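Local coordinates for protein beta-porphyranase (Bacteroides plebeius, PDB 4AWD) that cleaves the sulfated red-algal polysaccharide porphyran at its beta-1,4 linkages between galactose and L-galactose-6-sulfate, releasing mostly disaccharides, at residues S174-I179 / H208-E213; C245-A250 / T274-P279. All coordinates share one frame; numbering follows the deposited sequence.

Contact 1 (S174-I179 / H208-E213); sequences SQELDI and HYWYQE
S174 to E176 run antiparallel to H208 to W210, with strand axes 4.8 Å apart at closest and Q175 facing Y209 as a non-hydrogen-bonded pair between the hydrogen-bonded pairs S174-W210 and E176-H208. W210 N gives the shortest backbone bond, to S174 O at 2.8 Å, while the bond from E176 N to H208 O is weak. On the face of E176, H208 and W210, the glutamate stretches out with CG anti to its backbone N (chi1 -174°) and lies alongside the imidazole. Its carboxylate turns to the indole, where W210 NE1 donates to E176 OE1 over 2.8 Å, planes 27° apart. D178 OD2 at the imidazole edge takes a weak bond from H208 NE2 at 3.0 Å; it also bonds a glycerol, probably from the crystallisation liquor, beside E176. On the other face the Q175 amide runs beside the Y209 ring, Q175 NE2 3.3 Å from Y209 CE2. E176 and D178 belong to the GH16 E-x-D-x-x-E signature, with E176 probably the nucleophile and E181 the proton donor. The indole N-H thus fixes one E176 oxygen, while the imidazole, held at ND1 by D220 and only weakly by D178, flanks the carboxylate: a second shell consistent with orienting the nucleophile.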
loop_
_atom_site.group_PDB
_atom_site.type_symbol
_atom_site.label_atom_id
_atom_site.label_comp_id
_atom_site.label_asym_id
_atom_site.label_seq_id
_atom_site.Cartn_x
_atom_site.Cartn_y
_atom_site.Cartn_z
ATOM N N SER A 174 -7.147 14.124 3.550
ATOM C CA SER A 174 -6.817 13.158 2.507
ATOM C C SER A 174 -7.187 11.768 3.006
ATOM O O SER A 174 -7.592 11.608 4.157
ATOM C CB SER A 174 -5.341 13.223 2.123
ATOM O OG SER A 174 -4.505 12.812 3.189
ATOM N N GLN A 175 -7.083 10.770 2.134
ATOM C CA GLN A 175 -7.417 9.402 2.508
ATOM C C GLN A 175 -6.330 8.434 2.061
ATOM O O GLN A 175 -5.518 8.746 1.192
ATOM C CB GLN A 175 -8.783 8.978 1.953
ATOM C CG GLN A 175 -9.959 9.832 2.418
ATOM C CD GLN A 175 -10.102 11.126 1.612
ATOM O OE1 GLN A 175 -10.043 11.121 0.385
ATOM N NE2 GLN A 175 -10.285 12.239 2.312
ATOM N N GLU A 176 -6.348 7.253 2.657
ATOM C CA GLU A 176 -5.298 6.287 2.496
ATOM C C GLU A 176 -5.885 4.914 2.775
ATOM O O GLU A 176 -6.488 4.695 3.830
ATOM C CB GLU A 176 -4.160 6.583 3.485
ATOM C CG GLU A 176 -2.924 5.719 3.317
ATOM C CD GLU A 176 -1.764 6.213 4.157
ATOM O OE1 GLU A 176 -1.884 7.283 4.802
ATOM O OE2 GLU A 176 -0.726 5.530 4.195
ATOM N N LEU A 177 -5.703 4.007 1.825
ATOM C CA LEU A 177 -6.286 2.679 1.895
ATOM C C LEU A 177 -5.170 1.647 1.822
ATOM O O LEU A 177 -4.537 1.459 0.780
ATOM C CB LEU A 177 -7.331 2.491 0.774
ATOM C CG LEU A 177 -7.917 1.119 0.375
ATOM C CD1 LEU A 177 -8.506 0.383 1.555
ATOM C CD2 LEU A 177 -8.991 1.288 -0.705
ATOM N N ASP A 178 -4.908 1.023 2.959
ATOM C CA ASP A 178 -3.845 0.025 3.087
ATOM C C ASP A 178 -4.435 -1.347 2.874
ATOM O O ASP A 178 -5.234 -1.815 3.690
ATOM C CB ASP A 178 -3.197 0.103 4.479
ATOM C CG ASP A 178 -2.336 1.344 4.649
ATOM O OD1 ASP A 178 -1.434 1.526 3.818
ATOM O OD2 ASP A 178 -2.559 2.127 5.603
ATOM N N ILE A 179 -4.068 -1.977 1.763
ATOM C CA ILE A 179 -4.601 -3.291 1.434
ATOM C C ILE A 179 -3.787 -4.362 2.160
ATOM O O ILE A 179 -4.351 -5.283 2.739
ATOM C CB ILE A 179 -4.695 -3.521 -0.098
ATOM C CG1 ILE A 179 -5.740 -2.564 -0.689
ATOM C CG2 ILE A 179 -5.076 -4.974 -0.398
ATOM C CD1 ILE A 179 -5.738 -2.414 -2.196
ATOM N N HIS A 208 -7.381 5.302 6.539
ATOM C CA HIS A 208 -7.082 6.539 7.237
ATOM C C HIS A 208 -7.839 7.683 6.588
ATOM O O HIS A 208 -7.758 7.867 5.371
ATOM C CB HIS A 208 -5.580 6.836 7.194
ATOM C CG HIS A 208 -4.719 5.690 7.629
ATOM N ND1 HIS A 208 -4.222 5.576 8.910
ATOM C CD2 HIS A 208 -4.260 4.612 6.952
ATOM C CE1 HIS A 208 -3.507 4.471 9.008
ATOM N NE2 HIS A 208 -3.511 3.869 7.833
ATOM N N TYR A 209 -8.583 8.437 7.393
ATOM C CA TYR A 209 -9.023 9.752 6.977
ATOM C C TYR A 209 -8.118 10.748 7.687
ATOM O O TYR A 209 -8.195 10.893 8.911
ATOM C CB TYR A 209 -10.498 9.987 7.343
ATOM C CG TYR A 209 -11.062 11.279 6.774
ATOM C CD1 TYR A 209 -10.956 12.466 7.472
ATOM C CD2 TYR A 209 -11.681 11.308 5.531
ATOM C CE1 TYR A 209 -11.472 13.657 6.967
ATOM C CE2 TYR A 209 -12.186 12.501 5.008
ATOM C CZ TYR A 209 -12.083 13.667 5.743
ATOM O OH TYR A 209 -12.572 14.860 5.261
ATOM N N TRP A 210 -7.249 11.419 6.937
ATOM C CA TRP A 210 -6.311 12.365 7.538
ATOM C C TRP A 210 -6.961 13.726 7.675
ATOM O O TRP A 210 -7.501 14.252 6.702
ATOM C CB TRP A 210 -5.028 12.482 6.703
ATOM C CG TRP A 210 -4.210 11.256 6.737
ATOM C CD1 TRP A 210 -4.204 10.251 5.813
ATOM C CD2 TRP A 210 -3.282 10.870 7.759
ATOM N NE1 TRP A 210 -3.325 9.261 6.193
ATOM C CE2 TRP A 210 -2.747 9.613 7.385
ATOM C CE3 TRP A 210 -2.838 11.469 8.944
ATOM C CZ2 TRP A 210 -1.781 8.944 8.155
ATOM C CZ3 TRP A 210 -1.881 10.801 9.712
ATOM C CH2 TRP A 210 -1.366 9.544 9.308
ATOM N N TYR A 211 -6.904 14.302 8.869
ATOM C CA TYR A 211 -7.498 15.616 9.100
ATOM C C TYR A 211 -6.582 16.540 9.877
ATOM O O TYR A 211 -5.929 16.121 10.845
ATOM C CB TYR A 211 -8.837 15.506 9.822
ATOM C CG TYR A 211 -9.520 16.843 10.041
ATOM C CD1 TYR A 211 -10.259 17.441 9.021
ATOM C CD2 TYR A 211 -9.427 17.503 11.265
ATOM C CE1 TYR A 211 -10.902 18.660 9.210
ATOM C CE2 TYR A 211 -10.063 18.732 11.470
ATOM C CZ TYR A 211 -10.802 19.304 10.439
ATOM O OH TYR A 211 -11.441 20.516 10.629
ATOM N N GLN A 212 -6.558 17.805 9.451
ATOM C CA GLN A 212 -5.719 18.813 10.070
ATOM C C GLN A 212 -6.282 20.217 9.900
ATOM O O GLN A 212 -6.687 20.610 8.809
ATOM C CB GLN A 212 -4.318 18.754 9.468
ATOM C CG GLN A 212 -3.305 19.633 10.178
ATOM C CD GLN A 212 -1.955 19.588 9.525
ATOM O OE1 GLN A 212 -1.822 19.187 8.370
ATOM N NE2 GLN A 212 -0.937 19.999 10.261
ATOM N N GLU A 213 -6.290 20.965 10.998
ATOM C CA GLU A 213 -6.617 22.387 10.988
ATOM C C GLU A 213 -5.314 23.164 11.090
ATOM O O GLU A 213 -4.366 22.712 11.753
ATOM C CB GLU A 213 -7.547 22.730 12.150
ATOM C CG GLU A 213 -8.932 22.114 12.001
ATOM C CD GLU A 213 -9.815 22.278 13.231
ATOM O OE1 GLU A 213 -9.374 22.914 14.216
ATOM O OE2 GLU A 213 -10.955 21.764 13.209
#

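Contact 2 (C245-A250 / T274-P279); sequences CWWVDA and TPFDRP
W247 and F276 meet at about a right angle where the end of strand 241-249 reaches the loop 274-279. W247 NE1 lies at the edge of the phenyl ring, in its plane, 3.8 Å from F276 CD2, and the ring planes stand 78° apart. W247 CG is anti to the backbone N (chi1 -177°), which swings the indole out to the loop; its six-membered rim slides along the loop backbone, CZ2 3.3 Å from F276 O, which is hydrogen-bonded to H132 NE2, and CH2 3.2 Å from R278 O. Beyond the classic beta bulge of V248 and D249 opposite T252, F276 N donates to A250 O at 3.0 Å. The type I turn T274 to D277 closes over the A250 methyl, its CB 3.7 Å from D277 N.

The packing thins toward D277, which is exposed and touches that methyl through its CB. Its carboxylate turns back, and T274 OG1 donates to D277 OD2 over 2.7 Å from above the carboxylate plane. R278 turns the other way, over strand 149-163, where its NH2 bonds the carbonyl of R156. Around the buried side, H132 and Y133 meet W247 edge-to-face and V253 of strand 252-257 packs on the indole.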
loop_
_atom_site.group_PDB
_atom_site.type_symbol
_atom_site.label_atom_id
_atom_site.label_comp_id
_atom_site.label_asym_id
_atom_site.label_seq_id
_atom_site.Cartn_x
_atom_site.Cartn_y
_atom_site.Cartn_z
ATOM N N CYS A 245 -8.639 -5.721 -2.178
ATOM C CA CYS A 245 -9.645 -4.873 -1.620
ATOM C C CYS A 245 -10.767 -4.689 -2.630
ATOM O O CYS A 245 -10.507 -4.431 -3.813
ATOM C CB CYS A 245 -9.044 -3.512 -1.340
ATOM S SG CYS A 245 -10.233 -2.443 -0.635
ATOM N N TRP A 246 -12.005 -4.823 -2.158
ATOM C CA TRP A 246 -13.146 -4.323 -2.898
ATOM C C TRP A 246 -13.528 -2.983 -2.281
ATOM O O TRP A 246 -14.149 -2.923 -1.221
ATOM C CB TRP A 246 -14.335 -5.288 -2.850
ATOM C CG TRP A 246 -15.514 -4.832 -3.674
ATOM C CD1 TRP A 246 -15.677 -3.615 -4.293
ATOM C CD2 TRP A 246 -16.706 -5.579 -3.956
ATOM N NE1 TRP A 246 -16.889 -3.570 -4.948
ATOM C CE2 TRP A 246 -17.539 -4.760 -4.752
ATOM C CE3 TRP A 246 -17.148 -6.864 -3.615
ATOM C CZ2 TRP A 246 -18.795 -5.186 -5.212
ATOM C CZ3 TRP A 246 -18.390 -7.289 -4.076
ATOM C CH2 TRP A 246 -19.200 -6.449 -4.865
ATOM N N TRP A 247 -13.137 -1.907 -2.940
ATOM C CA TRP A 247 -13.501 -0.581 -2.470
ATOM C C TRP A 247 -14.921 -0.330 -2.990
ATOM O O TRP A 247 -15.111 0.071 -4.133
ATOM C CB TRP A 247 -12.468 0.438 -2.953
ATOM C CG TRP A 247 -12.675 1.853 -2.489
ATOM C CD1 TRP A 247 -13.629 2.320 -1.614
ATOM C CD2 TRP A 247 -11.879 2.990 -2.855
ATOM N NE1 TRP A 247 -13.479 3.671 -1.438
ATOM C CE2 TRP A 247 -12.418 4.109 -2.186
ATOM C CE3 TRP A 247 -10.767 3.168 -3.697
ATOM C CZ2 TRP A 247 -11.886 5.386 -2.323
ATOM C CZ3 TRP A 247 -10.232 4.444 -3.834
ATOM C CH2 TRP A 247 -10.793 5.538 -3.149
ATOM N N VAL A 248 -15.910 -0.622 -2.148
ATOM C CA VAL A 248 -17.304 -0.733 -2.599
ATOM C C VAL A 248 -17.946 0.621 -2.854
ATOM O O VAL A 248 -18.598 0.810 -3.882
ATOM C CB VAL A 248 -18.184 -1.502 -1.591
ATOM C CG1 VAL A 248 -19.659 -1.555 -2.086
ATOM C CG2 VAL A 248 -17.626 -2.888 -1.341
ATOM N N ASP A 249 -17.769 1.541 -1.906
ATOM C CA ASP A 249 -18.300 2.912 -1.988
ATOM C C ASP A 249 -17.561 3.815 -1.011
ATOM O O ASP A 249 -16.546 3.423 -0.438
ATOM C CB ASP A 249 -19.823 2.970 -1.726
ATOM C CG ASP A 249 -20.215 2.359 -0.397
ATOM O OD1 ASP A 249 -19.499 2.549 0.608
ATOM O OD2 ASP A 249 -21.248 1.661 -0.354
ATOM N N ALA A 250 -18.080 5.018 -0.814
ATOM C CA ALA A 250 -17.418 6.002 0.015
ATOM C C ALA A 250 -17.421 5.633 1.488
ATOM O O ALA A 250 -16.691 6.242 2.264
ATOM C CB ALA A 250 -18.027 7.357 -0.194
ATOM N N THR A 274 -19.231 10.903 3.846
ATOM C CA THR A 274 -18.723 10.175 2.691
ATOM C C THR A 274 -17.184 10.241 2.616
ATOM O O THR A 274 -16.636 10.797 1.655
ATOM C CB THR A 274 -19.330 10.737 1.387
ATOM O OG1 THR A 274 -19.072 12.146 1.306
ATOM C CG2 THR A 274 -20.845 10.484 1.320
ATOM N N PRO A 275 -16.481 9.665 3.625
ATOM C CA PRO A 275 -15.032 9.904 3.762
ATOM C C PRO A 275 -14.168 9.421 2.591
ATOM O O PRO A 275 -13.116 10.025 2.325
ATOM C CB PRO A 275 -14.665 9.151 5.046
ATOM C CG PRO A 275 -15.735 8.128 5.209
ATOM C CD PRO A 275 -16.983 8.765 4.682
ATOM N N PHE A 276 -14.589 8.360 1.903
ATOM C CA PHE A 276 -13.809 7.850 0.765
ATOM C C PHE A 276 -14.396 8.186 -0.607
ATOM O O PHE A 276 -14.339 7.378 -1.535
ATOM C CB PHE A 276 -13.509 6.346 0.907
ATOM C CG PHE A 276 -12.309 6.049 1.774
ATOM C CD1 PHE A 276 -12.002 6.849 2.873
ATOM C CD2 PHE A 276 -11.494 4.958 1.501
ATOM C CE1 PHE A 276 -10.898 6.578 3.671
ATOM C CE2 PHE A 276 -10.385 4.682 2.292
ATOM C CZ PHE A 276 -10.086 5.501 3.380
ATOM N N ASP A 277 -14.932 9.401 -0.727
ATOM C CA ASP A 277 -15.524 9.871 -1.977
ATOM C C ASP A 277 -14.512 10.491 -2.953
ATOM O O ASP A 277 -14.898 11.175 -3.899
ATOM C CB ASP A 277 -16.686 10.843 -1.713
ATOM C CG ASP A 277 -16.265 12.090 -0.936
ATOM O OD1 ASP A 277 -15.041 12.330 -0.749
ATOM O OD2 ASP A 277 -17.188 12.832 -0.490
ATOM N N ARG A 278 -13.226 10.255 -2.718
ATOM C CA ARG A 278 -12.192 10.781 -3.598
ATOM C C ARG A 278 -11.300 9.670 -4.162
ATOM O O ARG A 278 -10.880 8.770 -3.423
ATOM C CB ARG A 278 -11.319 11.786 -2.862
ATOM C CG ARG A 278 -11.925 13.152 -2.624
ATOM C CD ARG A 278 -10.886 14.001 -1.891
ATOM N NE ARG A 278 -9.627 13.989 -2.640
ATOM C CZ ARG A 278 -8.418 14.188 -2.119
ATOM N NH1 ARG A 278 -8.262 14.431 -0.815
ATOM N NH2 ARG A 278 -7.362 14.155 -2.917
ATOM N N PRO A 279 -10.977 9.751 -5.467
ATOM C CA PRO A 279 -10.107 8.750 -6.092
ATOM C C PRO A 279 -8.659 8.812 -5.560
ATOM O O PRO A 279 -8.283 9.777 -4.863
ATOM C CB PRO A 279 -10.162 9.138 -7.566
ATOM C CG PRO A 279 -10.344 10.649 -7.535
ATOM C CD PRO A 279 -11.285 10.873 -6.384
#

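In the fold
Following the chain from the N terminus, strand 168-182 carries the first half of contact 1; the chain leaves at 182, runs through a long loop and returns on strand 204-213, closing that contact. Contact 2 opens later, on strand 241-249, and closes after the hairpin strands 252-257 and 260-265, when the loop before strand 281-285 comes back. The two closures are therefore in series, neither nested nor crossed, with centres about 12 Å apart. Contact 1 joins strands 168-182 and 204-213, contact 2 joins strand 241-249 to that loop, and direct touches, Q175 CG to P275 O at 3.2 Å and I179 CG1 to C245 CB at 3.5 Å, bind the two pairs together within the GH16 beta-sandwich.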